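Local coordinates for protein VIN1 (Oscarella pearsei, PDB 6BFI) that binds actin filaments and may play a role in cell-cell adhesion, as a largely helical sponge homolog of vinculin, at residues Ile723-Ala726 with Lys727-Ala730; Ala538-Val541 with Ile542-Lys546; Thr169-Met172 with Lys173-Gln177; Gly118-Asp121 with Leu122-Ala126. All blocks are in the same frame, centred on the assembly; numbering follows the deposited sequence.

All four contacts are single stretches of helix in the helical bundles of a vinculin-family chain, each joining side chains and backbone one turn apart. Contacts 3 and 4 lie on consecutive helices, 154-178 and 102-145, with centres about 24 Å apart and nearest atoms about 12 Å apart. Contact 1, far along the sequence on helix 718-745, comes back to within about 26 Å of contact 4, centre to centre, and helix 8-32 packs against both. Contact 2, on helix 524-550, lies on the opposite side of the chain's centre from contacts 1 and 4, its centre about 51 Å and 56 Å from theirs. None of the four touches another.

Contact 1: Ile723-Ala726 with Lys727-Ala730; sequences IRMA and KEIA
Ile-723 opens this stretch of helix by accepting a hydrogen bond at its O from N of Lys-727, 3.0 Å away. Its CG2 also lies 3.8 Å from CE of Lys-727, the two side chains running alongside each other, so the lysine rests its CE methylene against the isoleucine methyl while its amine carries on beyond. Arg-724 follows with the one salt bridge of the segment pair: NH1 reaches OE1 of Glu-728 at 3.2 Å, on the syn side of the carboxylate. The fit is imperfect, with the guanidinium and carboxylate planes 48° apart. The arginine leaves with CG anti to its backbone N (chi1 173°) and bends at chi3, which turns NH1 toward the carboxylate that Glu-728 extends back along the helix. NH2 is held by Asp-721 and Glu-650, and OE2 of Glu-728 by Lys-701, so the pair belongs to a wider network of charges. Replacing Glu-728 by alanine is likely to leave Arg-724 NH1 and Lys-701 without this carboxylate between them. Met-725 sets CG 4.3 Å from CD1 of Ile-729, an apolar pair on the buried side. Ala-726 is small enough to let helices come close, and its O takes the N-H of Ala-730. Around this turn, helix 690-710 packs on Met-725, Ala-726 and Ile-729, helix 763-778 on Ile-723, Ala-726, Ile-729 and Ala-730, and helix 8-32 on Ile-723 and Lys-727.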
# COMPACT_ATOMS: atom_id res chain seq x y z
N ILE A 723 -1.71 8.22 -32.27
CA ILE A 723 -2.59 9.08 -31.49
C ILE A 723 -3.96 8.43 -31.31
O ILE A 723 -4.48 8.32 -30.19
CB ILE A 723 -2.71 10.47 -32.15
CG1 ILE A 723 -1.34 11.15 -32.20
CG2 ILE A 723 -3.73 11.33 -31.42
CD1 ILE A 723 -1.34 12.48 -32.92
N ARG A 724 -4.55 7.99 -32.42
CA ARG A 724 -5.85 7.33 -32.37
C ARG A 724 -5.81 6.09 -31.48
O ARG A 724 -6.74 5.85 -30.70
CB ARG A 724 -6.31 6.96 -33.78
CG ARG A 724 -7.57 6.13 -33.84
CD ARG A 724 -7.91 5.77 -35.28
NE ARG A 724 -6.80 5.10 -35.95
CZ ARG A 724 -6.56 3.80 -35.88
NH1 ARG A 724 -7.36 3.01 -35.17
NH2 ARG A 724 -5.53 3.28 -36.53
N MET A 725 -4.73 5.31 -31.57
CA MET A 725 -4.61 4.13 -30.73
C MET A 725 -4.54 4.51 -29.25
O MET A 725 -5.13 3.84 -28.40
CB MET A 725 -3.38 3.32 -31.14
CG MET A 725 -3.28 1.97 -30.46
SD MET A 725 -4.80 1.01 -30.67
CE MET A 725 -4.82 0.81 -32.45
N ALA A 726 -3.82 5.58 -28.93
CA ALA A 726 -3.76 6.05 -27.55
C ALA A 726 -5.14 6.45 -27.05
O ALA A 726 -5.51 6.12 -25.91
CB ALA A 726 -2.79 7.22 -27.42
N LYS A 727 -5.91 7.16 -27.87
CA LYS A 727 -7.25 7.55 -27.45
C LYS A 727 -8.15 6.33 -27.26
O LYS A 727 -8.96 6.29 -26.32
CB LYS A 727 -7.85 8.52 -28.47
CG LYS A 727 -7.08 9.83 -28.59
CD LYS A 727 -7.95 10.94 -29.18
CE LYS A 727 -7.47 11.34 -30.57
NZ LYS A 727 -8.32 12.42 -31.14
N GLU A 728 -8.02 5.33 -28.13
CA GLU A 728 -8.81 4.11 -27.98
C GLU A 728 -8.45 3.37 -26.70
O GLU A 728 -9.33 2.87 -25.99
CB GLU A 728 -8.63 3.21 -29.20
CG GLU A 728 -9.58 3.54 -30.35
CD GLU A 728 -9.13 2.96 -31.68
OE1 GLU A 728 -9.32 3.64 -32.71
OE2 GLU A 728 -8.60 1.83 -31.69
N ILE A 729 -7.15 3.31 -26.37
CA ILE A 729 -6.73 2.69 -25.12
C ILE A 729 -7.27 3.47 -23.93
O ILE A 729 -7.65 2.89 -22.91
CB ILE A 729 -5.20 2.57 -25.07
CG1 ILE A 729 -4.70 1.61 -26.15
CG2 ILE A 729 -4.74 2.08 -23.70
CD1 ILE A 729 -3.20 1.48 -26.20
N ALA A 730 -7.33 4.80 -24.05
CA ALA A 730 -7.87 5.62 -22.97
C ALA A 730 -9.34 5.32 -22.74
O ALA A 730 -9.79 5.17 -21.60
CB ALA A 730 -7.65 7.10 -23.27

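Contact 2: Ala538-Val541 with Ile542-Lys546; sequences ANRV and IQVAK
Arg-540 and Gln-543 meet in a side-chain contact within one turn of helix 524-550, part of a helical bundle of the vinculin fold. Four backbone bonds from residue i+4 to residue i hold the turn; the straightest runs from N of Val-544 to O of Arg-540, with an N-H...O angle of 175°. Small and branched residues suit the inward side: Ala-538, Val-541 and Ala-545 are buried, Val-541 packing on Met-500 of helix 496-519 and Leu-568 of helix 555-569, and Ala-545 on Leu-561 and Val-609. Ile-542 fills the flank beside Leu-568, its CG1 passing 3.2 Å from O of Ala-538. Arg-540 is modelled in two conformers; the one described bends at chi2 and chi3, which folds its guanidinium forward along the helix, toward Val-544. There Asp-491 takes NH2 in a salt bridge. OE1 of Gln-543 lies at the edge, in the guanidinium plane, accepting from Arg-540 NH1 at 3.2 Å, although NH1 stands above the amide's own carbonyl plane and the two flat groups are turned 73° apart; these side-chain contacts are doubtful beyond this conformer. With a leucine in place of Gln-543, Arg-540 NH1 would probably lose one of its acceptors, and the guanidinium might turn more easily. In the same conformer, CG2 of Val-544 lies over one guanidinium face, 3.9 Å from NH2 of Arg-540.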
# COMPACT_ATOMS: atom_id res chain seq x y z
N ALA A 538 -9.54 -13.87 25.82
CA ALA A 538 -10.92 -13.64 25.44
C ALA A 538 -11.12 -12.24 24.87
O ALA A 538 -11.81 -12.07 23.85
CB ALA A 538 -11.84 -13.86 26.64
N ASN A 539 -10.52 -11.23 25.50
CA ASN A 539 -10.64 -9.87 24.98
C ASN A 539 -9.95 -9.73 23.63
O ASN A 539 -10.39 -8.94 22.79
CB ASN A 539 -10.10 -8.86 25.98
CG ASN A 539 -11.21 -8.13 26.72
OD1 ASN A 539 -11.80 -7.19 26.20
ND2 ASN A 539 -11.50 -8.58 27.94
N ARG A 540 -8.87 -10.47 23.40
CA ARG A 540 -8.27 -10.50 22.07
C ARG A 540 -9.22 -11.11 21.05
O ARG A 540 -9.29 -10.66 19.90
CB ARG A 540 -6.94 -11.25 22.11
CG ARG A 540 -5.79 -10.40 22.63
CD ARG A 540 -5.47 -9.30 21.63
NE ARG A 540 -4.96 -9.86 20.38
CZ ARG A 540 -5.12 -9.30 19.19
NH1 ARG A 540 -5.79 -8.16 19.07
NH2 ARG A 540 -4.62 -9.88 18.11
N VAL A 541 -9.96 -12.15 21.46
CA VAL A 541 -11.00 -12.69 20.58
C VAL A 541 -12.04 -11.62 20.27
O VAL A 541 -12.51 -11.50 19.13
CB VAL A 541 -11.64 -13.94 21.23
CG1 VAL A 541 -12.90 -14.33 20.49
CG2 VAL A 541 -10.65 -15.09 21.26
N ILE A 542 -12.39 -10.81 21.27
CA ILE A 542 -13.33 -9.72 21.06
C ILE A 542 -12.80 -8.74 20.02
O ILE A 542 -13.51 -8.34 19.10
CB ILE A 542 -13.63 -9.00 22.39
CG1 ILE A 542 -14.21 -9.98 23.42
CG2 ILE A 542 -14.58 -7.84 22.16
CD1 ILE A 542 -15.58 -10.49 23.06
N GLN A 543 -11.53 -8.35 20.16
CA GLN A 543 -10.96 -7.36 19.25
C GLN A 543 -10.89 -7.89 17.82
O GLN A 543 -11.28 -7.20 16.87
CB GLN A 543 -9.57 -6.93 19.73
CG GLN A 543 -9.56 -6.25 21.08
CD GLN A 543 -8.16 -5.89 21.53
OE1 GLN A 543 -7.25 -5.78 20.71
NE2 GLN A 543 -7.98 -5.70 22.83
N VAL A 544 -10.38 -9.11 17.65
CA VAL A 544 -10.30 -9.69 16.31
C VAL A 544 -11.70 -9.81 15.71
O VAL A 544 -11.90 -9.56 14.51
CB VAL A 544 -9.56 -11.04 16.35
CG1 VAL A 544 -9.61 -11.71 14.99
CG2 VAL A 544 -8.13 -10.83 16.79
N ALA A 545 -12.69 -10.18 16.53
CA ALA A 545 -14.06 -10.20 16.04
C ALA A 545 -14.53 -8.81 15.62
O ALA A 545 -15.29 -8.67 14.66
CB ALA A 545 -14.99 -10.77 17.11
N LYS A 546 -14.07 -7.77 16.32
CA LYS A 546 -14.42 -6.40 15.95
C LYS A 546 -13.84 -6.04 14.58
O LYS A 546 -14.52 -5.47 13.73
CB LYS A 546 -13.94 -5.43 17.02
CG LYS A 546 -13.82 -3.98 16.58
CD LYS A 546 -15.17 -3.34 16.35
CE LYS A 546 -15.03 -1.84 16.14
NZ LYS A 546 -16.33 -1.18 15.82

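Contact 3: Thr169-Met172 with Lys173-Gln177; sequences TSMM and KVVEQ
The turn of helix 154-178 that joins Met-171 to Val-175 has a buried apolar side and a polar, more open one, the amphipathic pattern of helices in vinculin-family bundles. Met-171 CG lies 4.3 Å from CG2 of Val-175, a loose apolar contact between neighbours one turn apart. The methionine rises with CG anti to the backbone N (chi1 -179°) and stays extended through chi2, which carries its thioether away from Val-175 and toward helix 102-145; a long, flexible chain suits that task. Val-175 keeps CG2 beside its own backbone N, 3.3 Å from O of Met-171, so the methyl leans on the same carbonyl that receives the valine's N-H. That oxygen accepts a nearly straight bond from N of Val-175 (168°) and a weak one from N of Val-174. N of Lys-173 bonds to O of Thr-169, while its side chain takes the outer side. Its CG sits between the backbone N and the carbonyl carbon (chi1 70°), a crowded position that brings it 3.3 Å from O of Ser-170 and sends the otherwise extended chain outward, as befits an exposed amine. Ser-170 turns its hydroxyl back to O of Gly-167, meeting its polar need within its own helix. Glu-176 brings CB 3.0 Å from O of Met-172, whose carbonyl its N-H also engages. Helix 102-145 receives Met-171 at Cys-138 and Val-141, and Val-174 at Lys-133 and Met-134; helix 185-215 packs against Met-172 at Val-198 and Arg-199, and against Val-175 and Glu-176 at Leu-195.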
# COMPACT_ATOMS: atom_id res chain seq x y z
N THR A 169 3.21 27.46 11.63
CA THR A 169 1.93 27.75 10.99
C THR A 169 2.12 28.18 9.54
O THR A 169 1.38 27.74 8.65
CB THR A 169 1.19 28.82 11.78
OG1 THR A 169 0.79 28.29 13.06
CG2 THR A 169 -0.05 29.29 11.04
N SER A 170 3.14 29.01 9.28
CA SER A 170 3.41 29.44 7.91
C SER A 170 3.80 28.27 7.02
O SER A 170 3.50 28.28 5.82
CB SER A 170 4.52 30.49 7.90
OG SER A 170 5.76 29.93 8.28
N MET A 171 4.46 27.26 7.57
CA MET A 171 4.80 26.08 6.78
C MET A 171 3.56 25.23 6.51
O MET A 171 3.32 24.80 5.37
CB MET A 171 5.87 25.25 7.49
CG MET A 171 6.30 24.01 6.72
SD MET A 171 7.52 23.01 7.61
CE MET A 171 6.54 22.45 9.00
N MET A 172 2.74 25.00 7.54
CA MET A 172 1.59 24.11 7.40
C MET A 172 0.53 24.70 6.48
O MET A 172 -0.14 23.96 5.75
CB MET A 172 1.00 23.79 8.77
CG MET A 172 1.92 23.01 9.67
SD MET A 172 1.17 22.69 11.28
CE MET A 172 2.58 22.09 12.20
N LYS A 173 0.34 26.03 6.51
CA LYS A 173 -0.65 26.62 5.61
C LYS A 173 -0.20 26.49 4.16
O LYS A 173 -1.04 26.31 3.26
CB LYS A 173 -0.90 28.08 5.98
CG LYS A 173 0.25 29.03 5.68
CD LYS A 173 -0.21 30.48 5.74
CE LYS A 173 0.84 31.42 5.16
NZ LYS A 173 0.24 32.74 4.83
N VAL A 174 1.10 26.56 3.91
CA VAL A 174 1.62 26.49 2.55
C VAL A 174 1.58 25.06 2.03
O VAL A 174 1.17 24.83 0.88
CB VAL A 174 3.04 27.08 2.51
CG1 VAL A 174 3.86 26.45 1.42
CG2 VAL A 174 2.98 28.59 2.32
N VAL A 175 1.97 24.08 2.85
CA VAL A 175 1.92 22.69 2.41
C VAL A 175 0.47 22.23 2.25
O VAL A 175 0.10 21.61 1.24
CB VAL A 175 2.70 21.79 3.38
CG1 VAL A 175 2.63 20.34 2.94
CG2 VAL A 175 4.15 22.25 3.47
N GLU A 176 -0.37 22.55 3.24
CA GLU A 176 -1.80 22.28 3.13
C GLU A 176 -2.44 23.00 1.96
O GLU A 176 -3.48 22.56 1.46
CB GLU A 176 -2.51 22.66 4.43
CG GLU A 176 -2.64 21.53 5.43
CD GLU A 176 -3.65 20.48 5.00
OE1 GLU A 176 -4.51 20.79 4.15
OE2 GLU A 176 -3.57 19.34 5.51
N GLN A 177 -1.85 24.11 1.51
CA GLN A 177 -2.27 24.74 0.27
C GLN A 177 -1.78 23.96 -0.95
O GLN A 177 -2.48 23.91 -1.97
CB GLN A 177 -1.76 26.19 0.22
CG GLN A 177 -1.78 26.83 -1.16
CD GLN A 177 -3.18 27.00 -1.71
OE1 GLN A 177 -4.15 27.05 -0.96
NE2 GLN A 177 -3.29 27.07 -3.03

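Contact 4: Gly118-Asp121 with Leu122-Ala126; sequences GMSD and LLMCA
N of Leu-123 gives O of Met-119 the straightest hydrogen bond of this turn, 3.0 Å at 170°. N of Leu-122 bonds to O of Gly-118, and N of Cys-125 to O of Asp-121. Between these, N of Met-124 is shared: it reaches O of Ser-120 and O of Asp-121, both at 2.9 Å, and both bonds are weak, their angles near 125°. Side chains here touch mainly the preceding carbonyls. CB of Met-124 comes within 3.1 Å of O of Ser-120, while SG of Cys-125, held between its backbone N and carbonyl carbon (chi1 52°), approaches O of Asp-121 at 3.7 Å. The OG of Ser-120, a small buried hydroxyl, is satisfied by the backbone N of Lys-4 near the chain's start. Leu-122 is buried among Leu-74, Met-78 and Val-81 of helix 68-97 and Val-55 of helix 41-59; Met-119 packs on Val-13 and Leu-54, and Leu-123 on Leu-10. Such chemistry implies a division of labour: main-chain bonds hold the turn together, while its large apolar side chains are spent on binding helix 102-145 to its neighbours.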
# COMPACT_ATOMS: atom_id res chain seq x y z
N GLY A 118 6.40 23.77 -24.81
CA GLY A 118 6.55 25.17 -24.46
C GLY A 118 5.57 25.63 -23.39
O GLY A 118 5.94 26.34 -22.46
N MET A 119 4.30 25.24 -23.53
CA MET A 119 3.33 25.52 -22.47
C MET A 119 3.76 24.87 -21.16
O MET A 119 3.68 25.49 -20.09
CB MET A 119 1.94 25.05 -22.88
CG MET A 119 1.21 25.99 -23.82
SD MET A 119 -0.38 25.34 -24.38
CE MET A 119 -1.48 26.67 -23.93
N SER A 120 4.23 23.62 -21.24
CA SER A 120 4.71 22.94 -20.04
C SER A 120 5.79 23.75 -19.34
O SER A 120 5.73 23.97 -18.13
CB SER A 120 5.24 21.55 -20.40
OG SER A 120 5.87 20.96 -19.27
N ASP A 121 6.81 24.20 -20.09
CA ASP A 121 7.88 24.98 -19.47
C ASP A 121 7.36 26.31 -18.93
O ASP A 121 7.78 26.75 -17.85
CB ASP A 121 9.01 25.21 -20.47
CG ASP A 121 9.63 23.92 -20.95
OD1 ASP A 121 9.59 22.92 -20.20
OD2 ASP A 121 10.18 23.90 -22.08
N LEU A 122 6.45 26.95 -19.67
CA LEU A 122 5.88 28.22 -19.23
C LEU A 122 5.23 28.09 -17.86
O LEU A 122 5.46 28.92 -16.97
CB LEU A 122 4.86 28.72 -20.25
CG LEU A 122 5.23 29.99 -21.00
CD1 LEU A 122 4.04 30.51 -21.80
CD2 LEU A 122 5.73 31.05 -20.03
N LEU A 123 4.42 27.05 -17.66
CA LEU A 123 3.85 26.83 -16.34
C LEU A 123 4.89 26.31 -15.34
O LEU A 123 4.74 26.52 -14.13
CB LEU A 123 2.68 25.85 -16.43
CG LEU A 123 1.50 26.34 -17.27
CD1 LEU A 123 0.55 25.19 -17.61
CD2 LEU A 123 0.75 27.46 -16.56
N MET A 124 5.97 25.69 -15.84
CA MET A 124 6.93 25.04 -14.96
C MET A 124 7.90 26.01 -14.31
O MET A 124 8.39 25.73 -13.21
CB MET A 124 7.72 23.97 -15.73
CG MET A 124 7.18 22.57 -15.54
SD MET A 124 6.95 22.15 -13.80
CE MET A 124 8.62 22.28 -13.18
N CYS A 125 8.22 27.14 -14.94
CA CYS A 125 9.05 28.12 -14.24
C CYS A 125 8.29 28.74 -13.07
O CYS A 125 8.86 28.98 -12.00
CB CYS A 125 9.57 29.19 -15.21
SG CYS A 125 8.34 30.02 -16.23
N ALA A 126 6.99 28.97 -13.25
CA ALA A 126 6.15 29.43 -12.15
C ALA A 126 6.07 28.37 -11.05
O ALA A 126 6.24 28.67 -9.86
CB ALA A 126 4.75 29.78 -12.66